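5-formaminoimidazole-4-carboxamide-1-(beta)-D-ribofuranosyl 5'-monophosphate synthetase (PDB 2R7L) catalyses the ATP- and formate-dependent formylation of AICAR to FAICAR, a folate-independent step of purine biosynthesis. Local coordinates at residues S87-P91 / F108-F113; I46-R51 / D68-I73. All blocks are in the same frame, centred on the assembly; numbering follows the deposited sequence.

In the fold
Along the chain the two contacts follow in series, neither nesting nor crossing. Strand 43-47 leads into the turn of Met48-Arg51; the chain then runs through helix 53-57 and strand 63-66 and comes back at 68-73, where interaction 2 closes the loop beside the end of the parallel sheet. Helix 76-84 leads on to strand 87-89, and after helices 93-99 and 101-106 the segment 108-113 lies down along that strand to close interaction 1. The contacts thus serve neighbouring parts of one Rossmann-like domain. Their centres are about 17 Å apart, yet they touch, Phe108 CE2 packing 3.3 Å from Ile73 O.

Interaction 1. Residues S87-P91 / F108-F113; sequences SIVVP and FLVPMF
A single parallel beta bridge at the edge of the four-stranded parallel sheet joins Val89, in strand 87-89, to Met112 of the extended segment 108-113. Two backbone bonds make it: Val89 N gives its hydrogen to Pro111 O at 2.9 Å, and Val89 O accepts from Phe113 N at 2.8 Å. Met112 CA adds a CH...O contact to Val89 O, which thus has two neighbours from the same segment.

Side chains fill in around the bridge. Val89 CG1 is anti to the backbone N (chi1 170°), which places CG2 beside that N; the Val89 and Val110 side chains cross at about a right angle, with Val89 CG2 3.8 Å from Val110 CG1, and Val89 CG2 also reaches the edge of the Phe108 ring. Val110 CG2 lies 3.7 Å above one face of the same ring, offset toward its rim. A bend at the last torsion of Met112 (chi3 58°) carries CE to 3.9 Å from Pro91 CG. Pro91 CD sits 3.1 Å from Phe113 O. Ile88 CG2 and Val90 CG2 pack on Phe113 CB, while the Phe113 ring leads away to Ile343 and Ile347 of helix 339-353.

Every touching residue is buried. Leu82 of helix 76-84 covers Val89 and Phe108, and Ile88 and Val90 bond in turn to strand 20-24. Strand 87-89, helices 93-99 and 101-106 and the parallel return of 108-113 resemble the beta-alpha-beta crossover of a Rossmann-like fold.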
loop_
_atom_site.group_PDB
_atom_site.type_symbol
_atom_site.label_atom_id
_atom_site.label_comp_id
_atom_site.label_asym_id
_atom_site.label_seq_id
_atom_site.Cartn_x
_atom_site.Cartn_y
_atom_site.Cartn_z
ATOM N N SER A 87 23.730 -6.329 18.433
ATOM C CA SER A 87 22.964 -7.332 17.691
ATOM C C SER A 87 22.288 -8.374 18.567
ATOM O O SER A 87 22.916 -8.961 19.455
ATOM C CB SER A 87 23.869 -8.053 16.700
ATOM O OG SER A 87 24.537 -7.148 15.837
ATOM N N ILE A 88 21.000 -8.592 18.314
ATOM C CA ILE A 88 20.318 -9.806 18.741
ATOM C C ILE A 88 20.390 -10.779 17.566
ATOM O O ILE A 88 19.901 -10.476 16.472
ATOM C CB ILE A 88 18.850 -9.555 19.079
ATOM C CG1 ILE A 88 18.723 -8.562 20.240
ATOM C CG2 ILE A 88 18.128 -10.872 19.393
ATOM C CD1 ILE A 88 17.284 -8.226 20.594
ATOM N N VAL A 89 21.014 -11.935 17.786
ATOM C CA VAL A 89 21.170 -12.938 16.731
ATOM C C VAL A 89 19.918 -13.793 16.565
ATOM O O VAL A 89 19.354 -14.288 17.546
ATOM C CB VAL A 89 22.376 -13.860 16.992
ATOM C CG1 VAL A 89 22.377 -15.038 16.014
ATOM C CG2 VAL A 89 23.673 -13.072 16.885
ATOM N N VAL A 90 19.478 -13.950 15.319
ATOM C CA VAL A 90 18.382 -14.872 15.011
ATOM C C VAL A 90 18.979 -16.186 14.496
ATOM O O VAL A 90 19.624 -16.220 13.445
ATOM C CB VAL A 90 17.385 -14.272 13.988
ATOM C CG1 VAL A 90 16.327 -15.297 13.588
ATOM C CG2 VAL A 90 16.720 -13.026 14.574
ATOM N N PRO A 91 18.793 -17.267 15.261
ATOM C CA PRO A 91 19.427 -18.531 14.922
ATOM C C PRO A 91 18.671 -19.288 13.835
ATOM O O PRO A 91 17.445 -19.166 13.714
ATOM C CB PRO A 91 19.363 -19.304 16.238
ATOM C CG PRO A 91 18.109 -18.824 16.872
ATOM C CD PRO A 91 17.981 -17.367 16.488
ATOM N N PHE A 108 28.882 -19.266 22.872
ATOM C CA PHE A 108 28.440 -18.146 22.031
ATOM C C PHE A 108 27.767 -17.055 22.861
ATOM O O PHE A 108 26.558 -17.085 23.077
ATOM C CB PHE A 108 27.496 -18.632 20.921
ATOM C CG PHE A 108 27.338 -17.655 19.795
ATOM C CD1 PHE A 108 26.150 -16.970 19.612
ATOM C CD2 PHE A 108 28.385 -17.413 18.927
ATOM C CE1 PHE A 108 26.007 -16.063 18.574
ATOM C CE2 PHE A 108 28.246 -16.505 17.889
ATOM C CZ PHE A 108 27.058 -15.834 17.714
ATOM N N LEU A 109 28.561 -16.093 23.324
ATOM C CA LEU A 109 28.064 -15.055 24.225
ATOM C C LEU A 109 27.487 -13.854 23.475
ATOM O O LEU A 109 28.074 -12.772 23.463
ATOM C CB LEU A 109 29.170 -14.608 25.185
ATOM C CG LEU A 109 29.663 -15.653 26.187
ATOM C CD1 LEU A 109 30.909 -15.157 26.907
ATOM C CD2 LEU A 109 28.564 -16.007 27.177
ATOM N N VAL A 110 26.336 -14.062 22.844
ATOM C CA VAL A 110 25.620 -13.006 22.140
ATOM C C VAL A 110 24.139 -13.266 22.328
ATOM O O VAL A 110 23.698 -14.403 22.204
ATOM C CB VAL A 110 25.946 -12.997 20.636
ATOM C CG1 VAL A 110 25.426 -11.716 19.974
ATOM C CG2 VAL A 110 27.439 -13.131 20.417
ATOM N N PRO A 111 23.365 -12.220 22.667
ATOM C CA PRO A 111 21.928 -12.399 22.829
ATOM C C PRO A 111 21.338 -13.082 21.600
ATOM O O PRO A 111 21.771 -12.818 20.479
ATOM C CB PRO A 111 21.415 -10.965 22.957
ATOM C CG PRO A 111 22.557 -10.222 23.544
ATOM C CD PRO A 111 23.781 -10.831 22.931
ATOM N N MET A 112 20.369 -13.963 21.810
ATOM C CA MET A 112 19.857 -14.788 20.722
ATOM C C MET A 112 18.355 -14.899 20.848
ATOM O O MET A 112 17.848 -15.185 21.926
ATOM C CB MET A 112 20.484 -16.184 20.768
ATOM C CG MET A 112 20.939 -16.713 19.413
ATOM S SD MET A 112 21.581 -18.403 19.492
ATOM C CE MET A 112 20.148 -19.238 20.189
ATOM N N PHE A 113 17.642 -14.655 19.753
ATOM C CA PHE A 113 16.192 -14.798 19.763
ATOM C C PHE A 113 15.821 -16.278 19.869
ATOM O O PHE A 113 16.339 -17.103 19.122
ATOM C CB PHE A 113 15.582 -14.186 18.495
ATOM C CG PHE A 113 14.083 -14.250 18.459
ATOM C CD1 PHE A 113 13.319 -13.306 19.130
ATOM C CD2 PHE A 113 13.435 -15.257 17.763
ATOM C CE1 PHE A 113 11.935 -13.362 19.103
ATOM C CE2 PHE A 113 12.052 -15.321 17.733
ATOM C CZ PHE A 113 11.298 -14.365 18.399
#

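Interaction 2. Residues I46-R51 / D68-I73; sequences ITMKGR and DNFSDI
Phe70 is the side chain round which Met48 and Arg51 are arranged. Met48 SD stands over one face of the ring, 4.0 Å from its centroid and 22° off the ring normal, a Met-aromatic contact in which the two side chains meet at about a right angle. The sulfur is shifted toward the rim, nearest CD2 and CE2. It gets there because Met48 CG lies between the backbone N and the carbonyl carbon (chi1 56°), and a bend at chi3 turns CE toward Asp68 O, 3.9 Å away.

The Arg51 guanidinium meets the ring obliquely, the two planes 41° apart: Phe70 CE1 lies 3.4 Å above the centre of the flat group. A type II turn from Met48 to Arg51, closed by Arg51 N to Met48 O, brings the arginine back beside the methionine, and Arg51 NH1 is held by Tyr98 OH. At the ring edge, in its plane, CE2 approaches Thr47 C to 3.6 Å. Separately, the CG2 methyls of Ile46 and Ile73 touch at 3.7 Å.

The backbone leading into Phe70 is steadied by Asn69 N, bonded to Asp72 OD2 at 3.1 Å from above the carboxylate plane.

The side chain of Arg51 is about 5 Å from a bound AICAR and packs on Ser266 of a neighbouring subunit. Tyr98 of helix 93-99 lies edge-to-face with Phe70 and, with Phe95 and Cys99, covers Ile73; Leu24 of strand 20-24 contacts both Ile46 and Phe70, and strand 63-66 packs against Thr47.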
loop_
_atom_site.group_PDB
_atom_site.type_symbol
_atom_site.label_atom_id
_atom_site.label_comp_id
_atom_site.label_asym_id
_atom_site.label_seq_id
_atom_site.Cartn_x
_atom_site.Cartn_y
_atom_site.Cartn_z
ATOM N N ILE A 46 26.487 -11.957 8.704
ATOM C CA ILE A 46 27.771 -12.648 8.627
ATOM C C ILE A 46 27.882 -13.370 7.289
ATOM O O ILE A 46 27.022 -14.184 6.936
ATOM C CB ILE A 46 27.955 -13.646 9.770
ATOM C CG1 ILE A 46 27.658 -12.974 11.106
ATOM C CG2 ILE A 46 29.368 -14.208 9.753
ATOM C CD1 ILE A 46 27.793 -13.897 12.292
ATOM N N THR A 47 28.933 -13.063 6.537
ATOM C CA THR A 47 29.102 -13.621 5.204
ATOM C C THR A 47 30.582 -13.922 4.910
ATOM O O THR A 47 31.424 -13.846 5.803
ATOM C CB THR A 47 28.509 -12.677 4.147
ATOM O OG1 THR A 47 28.544 -13.302 2.862
ATOM C CG2 THR A 47 29.289 -11.360 4.097
ATOM N N MET A 48 30.891 -14.283 3.667
ATOM C CA MET A 48 32.262 -14.585 3.272
ATOM C C MET A 48 32.413 -14.423 1.772
ATOM O O MET A 48 31.420 -14.385 1.046
ATOM C CB MET A 48 32.690 -16.002 3.716
ATOM C CG MET A 48 31.805 -17.153 3.222
ATOM S SD MET A 48 32.468 -18.811 3.569
ATOM C CE MET A 48 33.650 -18.955 2.230
ATOM N N LYS A 49 33.652 -14.301 1.310
ATOM C CA LYS A 49 33.905 -14.150 -0.114
ATOM C C LYS A 49 33.367 -15.375 -0.840
ATOM O O LYS A 49 33.526 -16.502 -0.370
ATOM C CB LYS A 49 35.401 -13.975 -0.390
ATOM C CG LYS A 49 36.015 -12.720 0.219
ATOM C CD LYS A 49 37.414 -12.472 -0.330
ATOM C CE LYS A 49 38.051 -11.239 0.300
ATOM N NZ LYS A 49 39.424 -10.969 -0.231
ATOM N N GLY A 50 32.722 -15.148 -1.978
ATOM C CA GLY A 50 32.122 -16.227 -2.747
ATOM C C GLY A 50 30.658 -16.499 -2.433
ATOM O O GLY A 50 29.945 -17.072 -3.259
ATOM N N ARG A 51 30.209 -16.092 -1.245
ATOM C CA ARG A 51 28.833 -16.346 -0.807
ATOM C C ARG A 51 28.051 -15.088 -0.383
ATOM O O ARG A 51 27.024 -15.189 0.298
ATOM C CB ARG A 51 28.831 -17.362 0.335
ATOM C CG ARG A 51 29.376 -18.737 -0.058
ATOM C CD ARG A 51 29.184 -19.754 1.052
ATOM N NE ARG A 51 27.775 -20.074 1.287
ATOM C CZ ARG A 51 27.354 -21.042 2.098
ATOM N NH1 ARG A 51 28.237 -21.791 2.750
ATOM N NH2 ARG A 51 26.055 -21.267 2.258
ATOM N N ASP A 68 36.556 -15.759 7.323
ATOM C CA ASP A 68 37.342 -16.557 6.384
ATOM C C ASP A 68 36.563 -17.791 5.942
ATOM O O ASP A 68 36.547 -18.144 4.761
ATOM C CB ASP A 68 38.680 -16.961 7.009
ATOM C CG ASP A 68 39.705 -15.842 6.959
ATOM O OD1 ASP A 68 40.435 -15.660 7.959
ATOM O OD2 ASP A 68 39.777 -15.141 5.924
ATOM N N ASN A 69 35.917 -18.429 6.911
ATOM C CA ASN A 69 35.037 -19.567 6.688
ATOM C C ASN A 69 33.940 -19.475 7.730
ATOM O O ASN A 69 34.188 -18.993 8.839
ATOM C CB ASN A 69 35.802 -20.885 6.865
ATOM C CG ASN A 69 36.843 -21.111 5.781
ATOM O OD1 ASN A 69 36.509 -21.426 4.636
ATOM N ND2 ASN A 69 38.116 -20.958 6.140
ATOM N N PHE A 70 32.737 -19.938 7.395
ATOM C CA PHE A 70 31.603 -19.793 8.306
ATOM C C PHE A 70 31.869 -20.450 9.652
ATOM O O PHE A 70 31.153 -20.210 10.625
ATOM C CB PHE A 70 30.305 -20.343 7.705
ATOM C CG PHE A 70 29.685 -19.456 6.656
ATOM C CD1 PHE A 70 28.640 -19.919 5.873
ATOM C CD2 PHE A 70 30.157 -18.169 6.439
ATOM C CE1 PHE A 70 28.065 -19.111 4.904
ATOM C CE2 PHE A 70 29.584 -17.357 5.469
ATOM C CZ PHE A 70 28.540 -17.829 4.702
ATOM N N SER A 71 32.899 -21.285 9.709
ATOM C CA SER A 71 33.240 -21.948 10.957
ATOM C C SER A 71 33.754 -20.940 11.987
ATOM O O SER A 71 33.664 -21.173 13.192
ATOM C CB SER A 71 34.271 -23.047 10.713
ATOM O OG SER A 71 34.151 -24.059 11.694
ATOM N N ASP A 72 34.266 -19.811 11.501
ATOM C CA ASP A 72 34.856 -18.784 12.361
ATOM C C ASP A 72 33.845 -18.038 13.230
ATOM O O ASP A 72 34.225 -17.367 14.189
ATOM C CB ASP A 72 35.648 -17.781 11.524
ATOM C CG ASP A 72 36.813 -18.421 10.808
ATOM O OD1 ASP A 72 37.350 -19.422 11.325
ATOM O OD2 ASP A 72 37.195 -17.926 9.728
ATOM N N ILE A 73 32.562 -18.158 12.901
ATOM C CA ILE A 73 31.529 -17.391 13.595
ATOM C C ILE A 73 31.427 -17.727 15.082
ATOM O O ILE A 73 30.719 -17.051 15.835
ATOM C CB ILE A 73 30.157 -17.542 12.914
ATOM C CG1 ILE A 73 29.553 -18.916 13.204
ATOM C CG2 ILE A 73 30.299 -17.319 11.422
ATOM C CD1 ILE A 73 28.260 -19.184 12.456
#